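PDB 3OHE: histidine triad (HIT) protein from Marinobacter aquaeolei, which probably acts as a hydrolase of the histidine triad superfamily, working as a two-chain assembly, and carries bound calcium ions in the crystal. Local coordinates for residues T13-L16 with G17-R20; P51-Q54 with Q55-L58; F60-S63 with A64-G68. All blocks are in the same frame, centred on the assembly; numbering follows the deposited sequence. Where two conformers were deposited one is given.

Contact 1: residues T13-L16 with G17-R20. With CA (calcium ion), chain C.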
ATOM      1  N   THR A  13      18.682   4.428   1.227  1.00  7.98           N
ATOM      2  CA  THR A  13      18.192   4.544   2.609  1.00  7.21           C
ATOM      3  C   THR A  13      19.318   4.624   3.624  1.00  7.96           C
ATOM      4  O   THR A  13      20.496   4.332   3.331  1.00 10.37           O
ATOM      5  CB  THR A  13      17.288   3.350   2.989  1.00  7.53           C
ATOM      6  OG1 THR A  13      18.105   2.171   3.079  1.00  9.50           O
ATOM      7  CG2 THR A  13      16.119   3.122   2.068  1.00  9.15           C
ATOM      8  N   HIS A  14      18.941   5.052   4.816  1.00  8.63           N
ATOM      9  CA  HIS A  14      19.762   4.916   6.034  1.00  8.89           C
ATOM     10  C   HIS A  14      19.074   3.946   6.989  1.00  8.18           C
ATOM     11  O   HIS A  14      17.865   3.978   7.122  1.00 10.14           O
ATOM     12  CB  HIS A  14      19.918   6.270   6.714  1.00  9.92           C
ATOM     13  CG  HIS A  14      20.669   7.260   5.892  1.00 11.84           C
ATOM     14  ND1 HIS A  14      21.967   7.049   5.467  1.00 13.70           N
ATOM     15  CD2 HIS A  14      20.300   8.470   5.409  1.00 13.43           C
ATOM     16  CE1 HIS A  14      22.365   8.106   4.774  1.00 14.97           C
ATOM     17  NE2 HIS A  14      21.379   8.986   4.737  1.00 14.44           N
ATOM     18  N   LYS A  15      19.827   3.075   7.646  0.50  8.21           N
ATOM     19  CA  LYS A  15      19.225   2.102   8.546  0.50  8.42           C
ATOM     20  C   LYS A  15      18.870   2.732   9.906  0.50  8.76           C
ATOM     21  O   LYS A  15      19.742   3.229  10.623  0.50  8.81           O
ATOM     22  CB  LYS A  15      20.131   0.880   8.740  0.50  8.72           C
ATOM     23  CG  LYS A  15      19.467  -0.277   9.512  0.50 10.33           C
ATOM     24  CD  LYS A  15      20.466  -1.362   9.881  0.50  8.61           C
ATOM     25  CE  LYS A  15      19.827  -2.465  10.732  0.50 10.70           C
ATOM     26  NZ  LYS A  15      20.848  -3.374  11.388  0.50  9.45           N
ATOM     27  N   LEU A  16      17.596   2.667  10.263  1.00  8.04           N
ATOM     28  CA  LEU A  16      17.092   3.183  11.528  1.00  8.04           C
ATOM     29  C   LEU A  16      17.160   2.165  12.662  1.00  8.37           C
ATOM     30  O   LEU A  16      17.374   2.541  13.836  1.00 11.02           O
ATOM     31  CB  LEU A  16      15.642   3.627  11.374  1.00  9.15           C
ATOM     32  CG  LEU A  16      15.416   4.816  10.458  1.00  8.28           C
ATOM     33  CD1 LEU A  16      13.931   4.891  10.026  1.00 10.71           C
ATOM     34  CD2 LEU A  16      15.859   6.121  11.154  1.00 11.47           C
ATOM     35  N   GLY A  17      16.951   0.889  12.348  1.00  8.63           N
ATOM     36  CA  GLY A  17      16.908  -0.150  13.369  1.00  9.29           C
ATOM     37  C   GLY A  17      16.288  -1.407  12.812  1.00  7.80           C
ATOM     38  O   GLY A  17      16.217  -1.585  11.574  1.00  9.15           O
ATOM     39  N   GLU A  18      15.876  -2.274  13.729  1.00  7.86           N
ATOM     40  CA  GLU A  18      15.340  -3.589  13.385  1.00  8.26           C
ATOM     41  C   GLU A  18      14.089  -3.852  14.205  1.00  7.49           C
ATOM     42  O   GLU A  18      14.121  -3.753  15.441  1.00 10.00           O
ATOM     43  CB  GLU A  18      16.351  -4.694  13.754  1.00 10.00           C
ATOM     44  CG  GLU A  18      17.677  -4.554  13.061  1.00 10.64           C
ATOM     45  CD  GLU A  18      18.753  -5.524  13.533  1.00  9.94           C
ATOM     46  OE1 GLU A  18      18.624  -6.089  14.637  1.00 11.89           O
ATOM     47  OE2 GLU A  18      19.729  -5.668  12.765  1.00 10.78           O
ATOM     48  N   SER A  19      13.023  -4.242  13.536  1.00  7.82           N
ATOM     49  CA  SER A  19      11.877  -4.816  14.232  1.00  7.97           C
ATOM     50  C   SER A  19      12.095  -6.333  14.343  1.00  7.72           C
ATOM     51  O   SER A  19      13.098  -6.872  13.849  1.00  8.71           O
ATOM     52  CB  SER A  19      10.613  -4.521  13.476  1.00  7.74           C
ATOM     53  OG  SER A  19      10.634  -5.122  12.199  1.00  7.53           O
ATOM     54  N   ARG A  20      11.133  -7.037  14.923  1.00  8.04           N
ATOM     55  CA  ARG A  20      11.236  -8.481  15.037  1.00  7.16           C
ATOM     56  C   ARG A  20      11.394  -9.121  13.663  1.00  7.27           C
ATOM     57  O   ARG A  20      12.261  -9.988  13.474  1.00  8.67           O
ATOM     58  CB  ARG A  20      10.034  -9.054  15.777  1.00  7.10           C
ATOM     59  CG  ARG A  20      10.253 -10.489  16.270  1.00  9.42           C
ATOM     60  CD  ARG A  20       9.130 -11.010  17.136  1.00 10.48           C
ATOM     61  NE  ARG A  20       9.018 -10.176  18.338  1.00 12.13           N
ATOM     62  CZ  ARG A  20       8.101 -10.353  19.278  1.00 12.95           C
ATOM     63  NH1 ARG A  20       7.198 -11.313  19.152  1.00 14.30           N
ATOM     64  NH2 ARG A  20       8.057  -9.523  20.318  1.00 17.32           N
TER
HETATM   65 CA    CA C 137      22.277   2.600   3.407  0.50 14.51          CA
HETATM   66  O   HOH W   1      20.299   1.263   4.585  1.00 16.92           O
HETATM   67  O   HOH W   2      23.297   4.428   4.860  1.00 25.15           O
HETATM   68  O   HOH W   3      24.233   1.852   2.331  0.50 23.70           O

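Contact 2: residues P51-Q54 with Q55-L58. With CA (calcium ion), chain D.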
ATOM      1  N   PRO A  51       4.528 -16.520   4.415  1.00  9.98           N
ATOM      2  CA  PRO A  51       3.675 -17.359   5.230  1.00 11.66           C
ATOM      3  C   PRO A  51       2.643 -16.536   6.019  1.00 10.08           C
ATOM      4  O   PRO A  51       2.926 -15.413   6.430  1.00 10.07           O
ATOM      5  CB  PRO A  51       4.670 -18.032   6.201  1.00 13.25           C
ATOM      6  CG  PRO A  51       5.988 -17.989   5.511  1.00 17.25           C
ATOM      7  CD  PRO A  51       5.959 -16.723   4.694  1.00 12.19           C
ATOM      8  N   ASN A  52       1.469 -17.095   6.274  1.00 11.89           N
ATOM      9  CA  ASN A  52       0.381 -16.346   6.874  1.00 12.31           C
ATOM     10  C   ASN A  52       0.808 -15.667   8.168  1.00 10.79           C
ATOM     11  O   ASN A  52       0.482 -14.512   8.373  1.00 11.50           O
ATOM     12  CB  ASN A  52      -0.873 -17.206   7.159  1.00 17.08           C
ATOM     13  CG  ASN A  52      -2.098 -16.327   7.486  1.00 26.53           C
ATOM     14  OD1 ASN A  52      -2.638 -16.406   8.573  1.00 39.16           O
ATOM     15  ND2 ASN A  52      -2.491 -15.450   6.551  1.00 33.40           N
ATOM     16  N   GLU A  53       1.538 -16.367   9.039  1.00 11.52           N
ATOM     17  CA  GLU A  53       1.926 -15.747  10.316  1.00 11.93           C
ATOM     18  C   GLU A  53       2.865 -14.564  10.118  1.00  9.99           C
ATOM     19  O   GLU A  53       2.832 -13.606  10.903  1.00 11.58           O
ATOM     20  CB  GLU A  53       2.563 -16.766  11.262  1.00 14.58           C
ATOM     21  CG  GLU A  53       1.597 -17.834  11.733  1.00 17.55           C
ATOM     22  CD  GLU A  53       0.514 -17.323  12.689  1.00 23.57           C
ATOM     23  OE1 GLU A  53       0.582 -16.185  13.259  1.00 23.49           O
ATOM     24  OE2 GLU A  53      -0.447 -18.087  12.881  1.00 28.12           O
ATOM     25  N   GLN A  54       3.702 -14.635   9.085  1.00  9.00           N
ATOM     26  CA  GLN A  54       4.592 -13.526   8.790  1.00  7.99           C
ATOM     27  C   GLN A  54       3.873 -12.376   8.140  1.00  7.62           C
ATOM     28  O   GLN A  54       4.182 -11.208   8.433  1.00  7.67           O
ATOM     29  CB  GLN A  54       5.807 -13.982   7.967  1.00  9.98           C
ATOM     30  CG  GLN A  54       6.705 -14.917   8.772  1.00 11.52           C
ATOM     31  CD  GLN A  54       7.824 -15.532   7.981  1.00 12.25           C
ATOM     32  OE1 GLN A  54       7.958 -15.312   6.804  1.00 13.79           O
ATOM     33  NE2 GLN A  54       8.571 -16.394   8.620  1.00 19.80           N
ATOM     34  N   GLN A  55       2.837 -12.671   7.350  1.00  7.70           N
ATOM     35  CA  GLN A  55       1.962 -11.583   6.921  1.00  7.57           C
ATOM     36  C   GLN A  55       1.333 -10.842   8.108  1.00  7.51           C
ATOM     37  O   GLN A  55       1.260  -9.609   8.131  1.00  8.02           O
ATOM     38  CB  GLN A  55       0.835 -12.069   6.001  1.00  8.09           C
ATOM     39  CG  GLN A  55       1.285 -12.642   4.674  1.00  7.46           C
ATOM     40  CD  GLN A  55       0.118 -13.042   3.794  1.00  8.32           C
ATOM     41  OE1 GLN A  55      -0.916 -12.342   3.771  1.00  8.94           O
ATOM     42  NE2 GLN A  55       0.241 -14.163   3.088  1.00  9.15           N
ATOM     43  N   GLN A  56       0.844 -11.614   9.070  0.50  7.34           N
ATOM     44  CA  GLN A  56       0.209 -11.009  10.236  0.50  7.80           C
ATOM     45  C   GLN A  56       1.211 -10.235  11.109  0.50  6.94           C
ATOM     46  O   GLN A  56       0.858  -9.210  11.662  0.50  7.30           O
ATOM     47  CB  GLN A  56      -0.545 -12.052  11.052  0.50  8.92           C
ATOM     48  CG  GLN A  56      -1.795 -12.592  10.343  0.50  8.66           C
ATOM     49  CD  GLN A  56      -2.601 -13.508  11.222  0.50 11.25           C
ATOM     50  OE1 GLN A  56      -2.101 -13.989  12.262  0.50 13.47           O
ATOM     51  NE2 GLN A  56      -3.863 -13.738  10.853  0.50 15.62           N
ATOM     52  N   ARG A  57       2.450 -10.690  11.201  1.00  6.92           N
ATOM     53  CA  ARG A  57       3.463  -9.926  11.903  1.00  7.12           C
ATOM     54  C   ARG A  57       3.794  -8.632  11.173  1.00  6.76           C
ATOM     55  O   ARG A  57       3.930  -7.577  11.806  1.00  6.90           O
ATOM     56  CB  ARG A  57       4.715 -10.767  12.148  1.00  7.50           C
ATOM     57  CG  ARG A  57       5.831 -10.030  12.896  1.00  7.49           C
ATOM     58  CD  ARG A  57       5.467  -9.753  14.334  1.00  8.51           C
ATOM     59  NE  ARG A  57       6.348  -8.736  14.894  1.00  8.53           N
ATOM     60  CZ  ARG A  57       6.242  -8.299  16.137  1.00  8.30           C
ATOM     61  NH1 ARG A  57       5.432  -8.894  17.010  1.00 10.94           N
ATOM     62  NH2 ARG A  57       6.991  -7.284  16.510  1.00  9.51           N
ATOM     63  N   LEU A  58       3.917  -8.702   9.859  1.00  5.86           N
ATOM     64  CA  LEU A  58       4.159  -7.500   9.081  1.00  7.14           C
ATOM     65  C   LEU A  58       3.030  -6.484   9.270  1.00  6.63           C
ATOM     66  O   LEU A  58       3.276  -5.295   9.410  1.00  6.90           O
ATOM     67  CB  LEU A  58       4.314  -7.832   7.586  1.00  7.33           C
ATOM     68  CG  LEU A  58       4.613  -6.656   6.648  1.00  7.64           C
ATOM     69  CD1 LEU A  58       5.878  -5.888   7.089  1.00 10.04           C
ATOM     70  CD2 LEU A  58       4.719  -7.201   5.224  1.00  9.84           C
TER
HETATM   71 CA    CA D 138      -1.849 -15.115  14.351  0.50 23.67          CA
HETATM   72  O   HOH W   4      -2.739 -17.251  13.235  1.00 35.34           O
HETATM   73  O   HOH W   5      -4.347 -14.968  13.704  1.00 39.27           O

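Contact 3: residues F60-S63 with A64-G68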
ATOM      1  N   PHE A  60       1.014  -6.229  11.896  1.00  6.77           N
ATOM      2  CA  PHE A  60       1.150  -5.682  13.263  1.00  6.98           C
ATOM      3  C   PHE A  60       2.193  -4.555  13.264  1.00  6.70           C
ATOM      4  O   PHE A  60       1.949  -3.459  13.795  1.00  7.32           O
ATOM      5  CB  PHE A  60       1.546  -6.780  14.272  1.00  9.19           C
ATOM      6  CG  PHE A  60       1.964  -6.233  15.578  1.00  9.69           C
ATOM      7  CD1 PHE A  60       1.041  -5.767  16.479  1.00 13.56           C
ATOM      8  CD2 PHE A  60       3.318  -6.050  15.866  1.00 11.40           C
ATOM      9  CE1 PHE A  60       1.474  -5.217  17.705  1.00 15.74           C
ATOM     10  CE2 PHE A  60       3.745  -5.487  17.063  1.00 13.90           C
ATOM     11  CZ  PHE A  60       2.803  -5.061  17.963  1.00 18.03           C
ATOM     12  N   GLU A  61       3.352  -4.829  12.687  1.00  7.06           N
ATOM     13  CA  GLU A  61       4.450  -3.855  12.692  1.00  5.87           C
ATOM     14  C   GLU A  61       4.086  -2.617  11.882  1.00  5.86           C
ATOM     15  O   GLU A  61       4.365  -1.483  12.303  1.00  7.41           O
ATOM     16  CB  GLU A  61       5.754  -4.486  12.170  1.00  6.50           C
ATOM     17  CG  GLU A  61       6.250  -5.587  13.121  1.00  7.29           C
ATOM     18  CD  GLU A  61       7.602  -6.187  12.742  1.00  6.41           C
ATOM     19  OE1 GLU A  61       8.145  -5.742  11.726  1.00  7.91           O
ATOM     20  OE2 GLU A  61       8.107  -7.087  13.467  1.00  7.11           O
ATOM     21  N   SER A  62       3.501  -2.805  10.714  1.00  6.23           N
ATOM     22  CA  SER A  62       3.131  -1.703   9.830  1.00  6.67           C
ATOM     23  C   SER A  62       2.088  -0.805  10.472  1.00  7.08           C
ATOM     24  O   SER A  62       2.200   0.428  10.433  1.00  6.97           O
ATOM     25  CB  SER A  62       2.594  -2.246   8.520  1.00  7.65           C
ATOM     26  OG  SER A  62       2.165  -1.203   7.663  1.00  8.94           O
ATOM     27  N   SER A  63       1.047  -1.415  11.050  1.00  7.07           N
ATOM     28  CA  SER A  63       0.009  -0.629  11.718  1.00  6.88           C
ATOM     29  C   SER A  63       0.560   0.129  12.909  1.00  6.22           C
ATOM     30  O   SER A  63       0.184   1.293  13.150  1.00  7.59           O
ATOM     31  CB  SER A  63      -1.142  -1.517  12.130  1.00  7.98           C
ATOM     32  OG  SER A  63      -1.931  -1.808  10.991  1.00  8.85           O
ATOM     33  N   ALA A  64       1.447  -0.466  13.693  1.00  6.65           N
ATOM     34  CA  ALA A  64       2.035   0.190  14.864  1.00  7.14           C
ATOM     35  C   ALA A  64       2.948   1.333  14.400  1.00  6.86           C
ATOM     36  O   ALA A  64       2.922   2.457  14.936  1.00  7.71           O
ATOM     37  CB  ALA A  64       2.805  -0.820  15.743  1.00  8.79           C
ATOM     38  N   LEU A  65       3.779   1.055  13.398  1.00  7.01           N
ATOM     39  CA  LEU A  65       4.651   2.091  12.826  1.00  7.12           C
ATOM     40  C   LEU A  65       3.837   3.268  12.300  1.00  6.67           C
ATOM     41  O   LEU A  65       4.176   4.442  12.546  1.00  7.31           O
ATOM     42  CB  LEU A  65       5.511   1.502  11.712  1.00  7.50           C
ATOM     43  CG  LEU A  65       6.428   2.484  10.976  1.00  6.93           C
ATOM     44  CD1 LEU A  65       7.530   3.026  11.927  1.00  8.95           C
ATOM     45  CD2 LEU A  65       7.064   1.789   9.740  1.00  7.89           C
ATOM     46  N   SER A  66       2.787   2.986  11.544  0.70  6.08           N
ATOM     47  CA  SER A  66       1.983   4.046  10.905  0.70  6.02           C
ATOM     48  C   SER A  66       1.340   4.936  11.965  0.70  7.07           C
ATOM     49  O   SER A  66       1.478   6.162  11.919  0.70  6.76           O
ATOM     50  CB  SER A  66       0.863   3.468  10.031  0.70  6.29           C
ATOM     51  OG  SER A  66       1.363   2.792   8.910  0.70  9.03           O
ATOM     52  N   GLU A  67       0.638   4.341  12.922  1.00  7.08           N
ATOM     53  CA  GLU A  67      -0.018   5.140  13.946  1.00  7.76           C
ATOM     54  C   GLU A  67       0.987   5.974  14.732  1.00  6.41           C
ATOM     55  O   GLU A  67       0.759   7.153  15.042  1.00  7.14           O
ATOM     56  CB  GLU A  67      -0.846   4.245  14.873  1.00  8.17           C
ATOM     57  CG  GLU A  67      -1.712   5.064  15.809  1.00  8.22           C
ATOM     58  CD  GLU A  67      -2.737   4.322  16.594  1.00 11.55           C
ATOM     59  OE1 GLU A  67      -2.869   3.098  16.446  1.00 12.42           O
ATOM     60  OE2 GLU A  67      -3.430   5.012  17.397  1.00 13.60           O
ATOM     61  N   GLY A  68       2.109   5.366  15.065  1.00  6.54           N
ATOM     62  CA  GLY A  68       3.152   6.064  15.805  1.00  6.21           C
ATOM     63  C   GLY A  68       3.787   7.200  15.012  1.00  6.79           C
ATOM     64  O   GLY A  68       4.057   8.273  15.591  1.00  7.27           O
TER
HETATM   65  O   HOH W   6      -1.602   0.944  15.477  1.00 13.21           O

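Contact 1: residues T13-L16 with G17-R20
Lys15 and Glu18 make the one side-chain bond between 13-16 and 17-20, a salt bridge on the exposed side of an edge strand. In the conformer given, Lys15 NZ lies 2.9 Å from Glu18 OE2 and donates to it; the lysine has a second deposited position, so the bridge need not be permanent. The ammonium meets that oxygen on its anti side, 35° out of the carboxylate plane. Lys15 leaves the strand with CG opposite the backbone N (chi1 -171°) and stays extended all the way to NZ, which carries the charge along the strand to Glu18. There CE also brushes the acid, 3.8 Å from Glu18 CG. The two chains meet at a slant, and both residues also touch a crystal neighbour.

Calcium binding is the second kind of interaction, at the start of the strand. Thr13 gives the metal its backbone O at 2.5 Å, while its OG1 accepts from water 1, a calcium ligand, at 2.8 Å and is also bonded to the carbonyl of Leu9. Water 2 is another ligand and lies 3.0 Å from His14 ND1. Water 3 and the carbonyl of Ala10, from the preceding helix, are also bound to the ion.

Apolar packing occupies the other side. Leu16 turns its branch away from 17-20 and onto Leu129 and Leu133 of helix 119-135, while its carbonyl O takes a hydrogen bond from Gln130.

The backbone explains why Lys15 and Glu18, three apart, emerge on the same side of a strand. Leu16 and Gly17 both face Val24 of the neighbouring strand, inserting one extra residue; Leu16 has a nearly helical psi of -35°. This is a classic beta bulge in the hairpin of strands 13-18 and 22-27, at the edge of the antiparallel HIT sheet.

Contact 2: residues P51-Q54 with Q55-L58
Glu53 and Gln56 join across the first turn of helix 52-72 in an i to i+3 contact closed by a calcium ion, at the outer surface of the chain and about 17 Å from its centre (centre to centre). In the conformer given, Gln56 OE1 is the closer ligand, 2.4 Å from the calcium. Glu53 OE1 binds more loosely at 2.9 Å, and these two oxygens, 3.6 Å apart, take neighbouring positions on the metal, roughly at a right angle. Carboxylate and amide planes stand almost perpendicular, 86° apart. Glu53 gets there by folding at chi2 (-70°), whereas Gln56 runs out extended from the helix.

Two waters are the other ligands seen. Water 4 binds the calcium and donates to Glu53 OE2 at 2.5 Å; water 5 binds it too and accepts a weak bond from Gln56 NE2. Each side chain thus uses one end on the metal and the other on a metal-bound water, which should limit rotation of the Glu53 carboxylate. Asn52 OD1 lies over the face of the Gln56 amide, 3.7 Å from Gln56 NE2, with the two amide planes 56° apart.

Beneath these side chains the helix starts regularly. Pro51 holds the N-cap position, and its O receives Gln55 N at 2.9 Å, with Asn52, Glu53 and Gln54 carbonyls continuing the series. Gln55 turns to the second subunit, where its OE1 bonds Ser63, and Arg57 pairs with Glu61 of its own helix. What results is a surface calcium site built on one helical turn, a carboxylate and an amide three residues apart.

Contact 3: residues F60-S63 with A64-G68
Ser66 folds its hydroxyl back over the helix onto the carbonyl of Ser62, four residues earlier. OG stands opposite its own carbonyl carbon (chi1 -67°), and from there, in the conformer given, Ser66 OG donates to Ser62 O at 2.9 Å. The hydroxyl approaches from above the carbonyl plane, 37° out of it, while Ser66 N reaches the same oxygen from the opposite face at 2.8 Å. In that conformer one residue grips one acceptor twice; the backbone bond does not depend on it. The hydroxyl of Ser62 points elsewhere, to His94 NE2.

Ser63 and Glu67 form the next i to i+4 pair, bridged by a water. Glu67 N donates to Ser63 O at 3.1 Å in a nearly straight bond, 172° at the hydrogen. Water 6 donates to Glu67 OE1 at 2.7 Å and more weakly to Ser63 O, tying the extended acid back to the turn it came from. Ser63 OG itself bonds Gln55 of the second subunit.

Ala64 and Leu65 lay CB against the carbonyls of the preceding turn; Leu65 CB is 3.3 Å from Glu61 O.

These faces sort the middle of helix 52-72 among its neighbours: Leu65 packs on Val35 and Leu37 of strand 34-39, Ser62 and Ser66 meet Val80 of strand 77-82 and strand 92-97, and Ser63, Ser66 and Glu67 meet Tyr48 of the second subunit.

Contacts 2 and 3 are successive parts of helix 52-72, whereas contact 1 belongs to the sheet-edge strand 13-18. All three are partly buried; contact 3 has the most buried side chains, and contact 2 lies furthest from the chain centre. Charge and calcium dominate the exposed parts of contacts 1 and 2, one using a backbone carbonyl as ligand and the other side-chain oxygens; contact 3 is mainly helix backbone bonding, with a serine hydroxyl and a water added. Ser19 OG, 2.6 Å from Glu61 OE1, probably hydrogen-bonds contact 1 to contact 3, and Arg20 packs on Arg57 of contact 2. The helical contacts both face the second subunit; contact 1 does not.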